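Local coordinates for Cbm77-rfpl (Ruminococcus flavefaciens, PDB 5FU5), which probably binds pectic polysaccharides of the plant cell wall, serving as a family 77 carbohydrate-binding module in the cellulosome system of this bacterium, at residues I54-P59 and H98-A103; L66-A71 and D104-F109. All coordinates share one frame; numbering follows the deposited sequence. Where two conformers were deposited one is given.

Contact 1. Residues I54-P59 and H98-A103; sequences ISFTAP and HTITKA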
loop_
_atom_site.group_PDB
_atom_site.type_symbol
_atom_site.label_atom_id
_atom_site.label_comp_id
_atom_site.label_asym_id
_atom_site.label_seq_id
_atom_site.Cartn_x
_atom_site.Cartn_y
_atom_site.Cartn_z
ATOM N N ILE A 54 0.498 -3.708 7.713
ATOM C CA ILE A 54 -0.530 -4.209 6.777
ATOM C C ILE A 54 -0.074 -5.600 6.357
ATOM O O ILE A 54 1.048 -5.754 5.796
ATOM C CB ILE A 54 -0.663 -3.319 5.547
ATOM C CG1 ILE A 54 -1.000 -1.885 5.939
ATOM C CG2 ILE A 54 -1.696 -3.894 4.607
ATOM C CD1 ILE A 54 -0.533 -0.897 4.922
ATOM N N SER A 55 -0.913 -6.604 6.633
ATOM C CA SER A 55 -0.662 -7.958 6.220
ATOM C C SER A 55 -1.666 -8.423 5.181
ATOM O O SER A 55 -2.810 -7.981 5.175
ATOM C CB SER A 55 -0.727 -8.855 7.435
ATOM O OG SER A 55 0.193 -8.393 8.400
ATOM N N PHE A 56 -1.232 -9.325 4.326
ATOM C CA PHE A 56 -2.071 -9.969 3.322
ATOM C C PHE A 56 -1.383 -11.221 2.834
ATOM O O PHE A 56 -0.160 -11.359 2.976
ATOM C CB PHE A 56 -2.397 -9.050 2.163
ATOM C CG PHE A 56 -1.213 -8.631 1.328
ATOM C CD1 PHE A 56 -0.399 -7.597 1.748
ATOM C CD2 PHE A 56 -0.920 -9.263 0.127
ATOM C CE1 PHE A 56 0.663 -7.166 0.959
ATOM C CE2 PHE A 56 0.173 -8.849 -0.650
ATOM C CZ PHE A 56 0.962 -7.823 -0.223
ATOM N N THR A 57 -2.174 -12.097 2.221
ATOM C CA THR A 57 -1.692 -13.298 1.573
ATOM C C THR A 57 -1.920 -13.155 0.070
ATOM O O THR A 57 -3.053 -13.034 -0.402
ATOM C CB THR A 57 -2.342 -14.564 2.144
ATOM O OG1 THR A 57 -2.075 -14.679 3.539
ATOM C CG2 THR A 57 -1.771 -15.835 1.444
ATOM N N ALA A 58 -0.811 -13.066 -0.675
ATOM C CA ALA A 58 -0.848 -13.045 -2.120
ATOM C C ALA A 58 -1.304 -14.400 -2.595
ATOM O O ALA A 58 -0.652 -15.396 -2.287
ATOM C CB ALA A 58 0.525 -12.714 -2.724
ATOM N N PRO A 59 -2.401 -14.469 -3.383
ATOM C CA PRO A 59 -2.848 -15.775 -3.859
ATOM C C PRO A 59 -2.026 -16.372 -5.017
ATOM O O PRO A 59 -2.110 -17.578 -5.292
ATOM C CB PRO A 59 -4.264 -15.495 -4.326
ATOM C CG PRO A 59 -4.309 -14.071 -4.653
ATOM C CD PRO A 59 -3.326 -13.398 -3.765
ATOM N N HIS A 98 2.602 -11.720 3.250
ATOM C CA HIS A 98 3.457 -10.513 3.227
ATOM C C HIS A 98 3.018 -9.497 4.259
ATOM O O HIS A 98 1.855 -9.469 4.670
ATOM C CB HIS A 98 3.433 -9.862 1.835
ATOM C CG HIS A 98 3.862 -10.806 0.765
ATOM N ND1 HIS A 98 5.179 -11.190 0.612
ATOM C CD2 HIS A 98 3.166 -11.495 -0.159
ATOM C CE1 HIS A 98 5.272 -12.058 -0.380
ATOM N NE2 HIS A 98 4.053 -12.283 -0.844
ATOM N N THR A 99 3.933 -8.625 4.630
ATOM C CA THR A 99 3.704 -7.602 5.630
ATOM C C THR A 99 4.398 -6.305 5.244
ATOM O O THR A 99 5.590 -6.317 4.897
ATOM C CB THR A 99 4.192 -8.050 7.032
ATOM O OG1 THR A 99 3.819 -9.406 7.283
ATOM C CG2 THR A 99 3.623 -7.162 8.147
ATOM N N ILE A 100 3.656 -5.200 5.333
ATOM C CA ILE A 100 4.167 -3.865 5.074
ATOM C C ILE A 100 4.271 -3.162 6.423
ATOM O O ILE A 100 3.289 -3.109 7.195
ATOM C CB ILE A 100 3.234 -3.077 4.145
ATOM C CG1 ILE A 100 2.898 -3.881 2.861
ATOM C CG2 ILE A 100 3.796 -1.680 3.866
ATOM C CD1 ILE A 100 1.617 -3.384 2.159
ATOM N N THR A 101 5.437 -2.591 6.713
ATOM C CA THR A 101 5.672 -1.853 7.948
ATOM C C THR A 101 6.459 -0.547 7.614
ATOM O O THR A 101 6.817 -0.282 6.441
ATOM C CB THR A 101 6.456 -2.742 8.939
ATOM O OG1 THR A 101 7.671 -3.162 8.304
ATOM C CG2 THR A 101 5.642 -3.939 9.359
ATOM N N LYS A 102 6.725 0.248 8.648
ATOM C CA LYS A 102 7.336 1.551 8.489
ATOM C C LYS A 102 8.830 1.419 8.141
ATOM O O LYS A 102 9.541 0.584 8.737
ATOM C CB LYS A 102 7.195 2.359 9.761
ATOM C CG LYS A 102 7.808 3.749 9.701
ATOM C CD LYS A 102 7.729 4.470 11.021
ATOM C CE LYS A 102 8.320 5.858 10.964
ATOM N NZ LYS A 102 8.600 6.446 12.292
ATOM N N ALA A 103 9.283 2.250 7.201
ATOM C CA ALA A 103 10.698 2.577 7.028
ATOM C C ALA A 103 10.876 3.994 7.601
ATOM O O ALA A 103 11.105 4.131 8.805
ATOM C CB ALA A 103 11.145 2.431 5.575
#
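One face of the F56 ring is covered by the CB of H98, 4.1 Å from the ring centroid and displaced toward the rim on the CE1–CZ side, a CH-pi contact. At the edge of the same ring, near its plane, the terminal methyl CD1 of I100 lies 4.1 Å from F56 CE1. The imidazole of H98 is inclined at 44° to the phenyl plane, an oblique meeting that is neither a stack nor edge-to-face, and it receives the CB of A58 in its own plane, 3.9 Å from H98 CD2. F56 reaches this position with CG lodged between its backbone N and carbonyl carbon (chi1 65°), which swings the ring toward H98 and I100. Y22 meets the phenyl ring edge-to-face. Both imidazole nitrogens of H98 are engaged by acceptors, ND1 with a D78 carboxylate oxygen and NE2 with the carbonyl of A94; this fixes the ring's rotation and would probably favour its protonated form.

Beneath these side chains the strands run antiparallel, 163° between their directions. I54 and I100 form one hydrogen-bonded pair (I100 N to I54 O, 2.7 Å; I54 N to I100 O, 2.9 Å), and F56 and H98 form another, with H98 N 2.8 Å from F56 O. Between them S55 and T99 make a non-hydrogen-bonded pair whose side chains emerge on the other face. The alternation sends I54, F56, H98 and I100 to the buried face, where F56 and I100 pack on L64, I54 on L108 and M111, and H98 on L93, while S55 and T99 are partly exposed. A buried face and a partly exposed one on the same strand pair fit the beta-sandwich fold common among carbohydrate-binding modules.

Contact 2. Residues L66-A71 and D104-F109; sequences LVFAEA and DACNLF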
loop_
_atom_site.group_PDB
_atom_site.type_symbol
_atom_site.label_atom_id
_atom_site.label_comp_id
_atom_site.label_asym_id
_atom_site.label_seq_id
_atom_site.Cartn_x
_atom_site.Cartn_y
_atom_site.Cartn_z
ATOM N N LEU A 66 1.942 0.842 -3.959
ATOM C CA LEU A 66 1.669 1.666 -2.763
ATOM C C LEU A 66 1.807 3.116 -3.145
ATOM O O LEU A 66 2.815 3.498 -3.730
ATOM C CB LEU A 66 2.624 1.364 -1.604
ATOM C CG LEU A 66 2.667 -0.064 -1.146
ATOM C CD1 LEU A 66 3.805 -0.183 -0.133
ATOM C CD2 LEU A 66 1.350 -0.512 -0.561
ATOM N N VAL A 67 0.786 3.934 -2.865
ATOM C CA VAL A 67 0.759 5.340 -3.312
ATOM C C VAL A 67 0.745 6.254 -2.086
ATOM O O VAL A 67 -0.154 6.117 -1.215
ATOM C CB VAL A 67 -0.480 5.631 -4.180
ATOM C CG1 VAL A 67 -0.526 7.097 -4.619
ATOM C CG2 VAL A 67 -0.592 4.655 -5.352
ATOM N N PHE A 68 1.757 7.135 -1.992
ATOM C CA PHE A 68 1.966 8.050 -0.879
ATOM C C PHE A 68 1.795 9.531 -1.303
ATOM O O PHE A 68 1.813 9.850 -2.508
ATOM C CB PHE A 68 3.379 7.857 -0.310
ATOM C CG PHE A 68 3.664 6.461 0.144
ATOM C CD1 PHE A 68 4.049 5.472 -0.778
ATOM C CD2 PHE A 68 3.577 6.123 1.506
ATOM C CE1 PHE A 68 4.363 4.203 -0.351
ATOM C CE2 PHE A 68 3.899 4.834 1.933
ATOM C CZ PHE A 68 4.279 3.881 1.005
ATOM N N ALA A 69 1.691 10.425 -0.315
ATOM C CA ALA A 69 1.791 11.873 -0.583
ATOM C C ALA A 69 3.203 12.293 -1.017
ATOM O O ALA A 69 3.370 13.212 -1.831
ATOM C CB ALA A 69 1.365 12.683 0.625
ATOM N N GLU A 70 4.188 11.636 -0.407
ATOM C CA GLU A 70 5.590 12.050 -0.494
ATOM C C GLU A 70 6.264 11.401 -1.729
ATOM O O GLU A 70 6.236 10.176 -1.884
ATOM C CB GLU A 70 6.299 11.611 0.801
ATOM C CG GLU A 70 5.792 12.305 2.076
ATOM C CD GLU A 70 4.561 11.674 2.730
ATOM O OE1 GLU A 70 4.090 10.624 2.287
ATOM O OE2 GLU A 70 4.067 12.250 3.721
ATOM N N ALA A 71 6.933 12.214 -2.552
ATOM C CA ALA A 71 7.557 11.724 -3.779
ATOM C C ALA A 71 8.564 10.578 -3.515
ATOM O O ALA A 71 8.615 9.613 -4.277
ATOM C CB ALA A 71 8.255 12.870 -4.507
ATOM N N ASP A 104 10.698 5.047 6.795
ATOM C CA ASP A 104 10.798 6.421 7.285
ATOM C C ASP A 104 9.404 7.036 7.291
ATOM O O ASP A 104 8.442 6.409 6.878
ATOM C CB ASP A 104 11.806 7.234 6.474
ATOM C CG ASP A 104 13.203 6.647 6.531
ATOM O OD1 ASP A 104 13.611 6.008 7.542
ATOM O OD2 ASP A 104 13.907 6.803 5.525
ATOM N N ALA A 105 9.303 8.249 7.799
ATOM C CA ALA A 105 8.036 8.900 7.938
ATOM C C ALA A 105 7.476 9.209 6.552
ATOM O O ALA A 105 8.181 9.699 5.639
ATOM C CB ALA A 105 8.170 10.160 8.759
ATOM N N CYS A 106 6.200 8.853 6.412
ATOM C CA CYS A 106 5.392 9.162 5.211
ATOM C C CYS A 106 3.964 8.640 5.427
ATOM O O CYS A 106 3.625 8.114 6.499
ATOM C CB CYS A 106 5.977 8.564 3.929
ATOM S SG CYS A 106 6.214 6.782 4.018
ATOM N N ASN A 107 3.140 8.834 4.402
ATOM C CA ASN A 107 1.676 8.702 4.569
ATOM C C ASN A 107 1.054 8.034 3.335
ATOM O O ASN A 107 1.219 8.499 2.222
ATOM C CB ASN A 107 1.086 10.097 4.839
ATOM C CG ASN A 107 1.592 10.653 6.151
ATOM O OD1 ASN A 107 1.230 10.161 7.223
ATOM N ND2 ASN A 107 2.514 11.593 6.073
ATOM N N LEU A 108 0.396 6.898 3.591
ATOM C CA LEU A 108 -0.077 5.964 2.584
ATOM C C LEU A 108 -1.564 6.214 2.211
ATOM O O LEU A 108 -2.422 6.200 3.099
ATOM C CB LEU A 108 0.104 4.540 3.094
ATOM C CG LEU A 108 -0.349 3.377 2.176
ATOM C CD1 LEU A 108 0.421 3.377 0.859
ATOM C CD2 LEU A 108 -0.281 2.056 2.885
ATOM N N PHE A 109 -1.832 6.388 0.919
ATOM C CA PHE A 109 -3.208 6.727 0.462
ATOM C C PHE A 109 -3.952 5.655 -0.321
ATOM O O PHE A 109 -5.198 5.643 -0.362
ATOM C CB PHE A 109 -3.175 8.027 -0.339
ATOM C CG PHE A 109 -2.878 9.255 0.482
ATOM C CD1 PHE A 109 -1.588 9.551 0.914
ATOM C CD2 PHE A 109 -3.859 10.173 0.801
ATOM C CE1 PHE A 109 -1.325 10.656 1.677
ATOM C CE2 PHE A 109 -3.579 11.303 1.524
ATOM C CZ PHE A 109 -2.317 11.567 1.969
#
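C106 reaches F68 through its sulfur, SG lying 3.7 Å from F68 CE2 in an oblique sulfur-aromatic contact. Its chi1 of 56° sets SG between the backbone N and the carbonyl carbon, on the side of the ring, while CB rests beside the E70 carboxylate. N107 follows and is gripped twice by that carboxylate: its backbone N gives a hydrogen bond to E70 OE1 (2.9 Å) and its amide ND2 another to E70 OE2 (2.9 Å). Both oxygens are met on their syn sides, although the backbone donor stands 34° out of the carboxylate plane. E70 is turned back toward this strand by a bend at chi2 (85°). N107 O in turn accepts a hydrogen bond from A69 N, 3.2 Å. L108 pairs with F68 without direct backbone bonds, and its CD1 methyl sits over one face of the F68 ring, 4.0 Å from the centroid, also touching L66 CB. At F109 the backbone N bonds to V67 O (2.7 Å), and the phenyl ring is met obliquely by the A69 methyl, CB to CE1 3.5 Å.

An alanine at E70 would take away the carboxylate that N107 N and ND2 both bond to, and is likely to leave the N107 amide freer to turn. Past F68 the first strand gives way to loop, so a side chain takes over the bonding that regular strand pairing would otherwise supply. The two N-H donors, one main-chain and one amide, probably stabilise the charge of the carboxylate, which lies beside C106 and F68.

From the N terminus, strand 53-58 comes first and 62-68 follows it; contact 1 then closes the long excursion from 54-59 to 98-103, and contact 2 the one from 66-71 to 104-109. The two closures cross, since each begins or ends within the other's span. Strands 96-101 and 107-116 also follow each other, so two successive strands on one arm pair with two on the other. Contact 1 joins 53-58 to 96-101, and contact 2 joins 62-68 to 107-116. Their centres lie about 15 Å apart, on opposite sides of the chain's centre, yet they meet through apolar packing: I54 CD1 lies 3.6 Å from L108 CD2, and I100 touches L66.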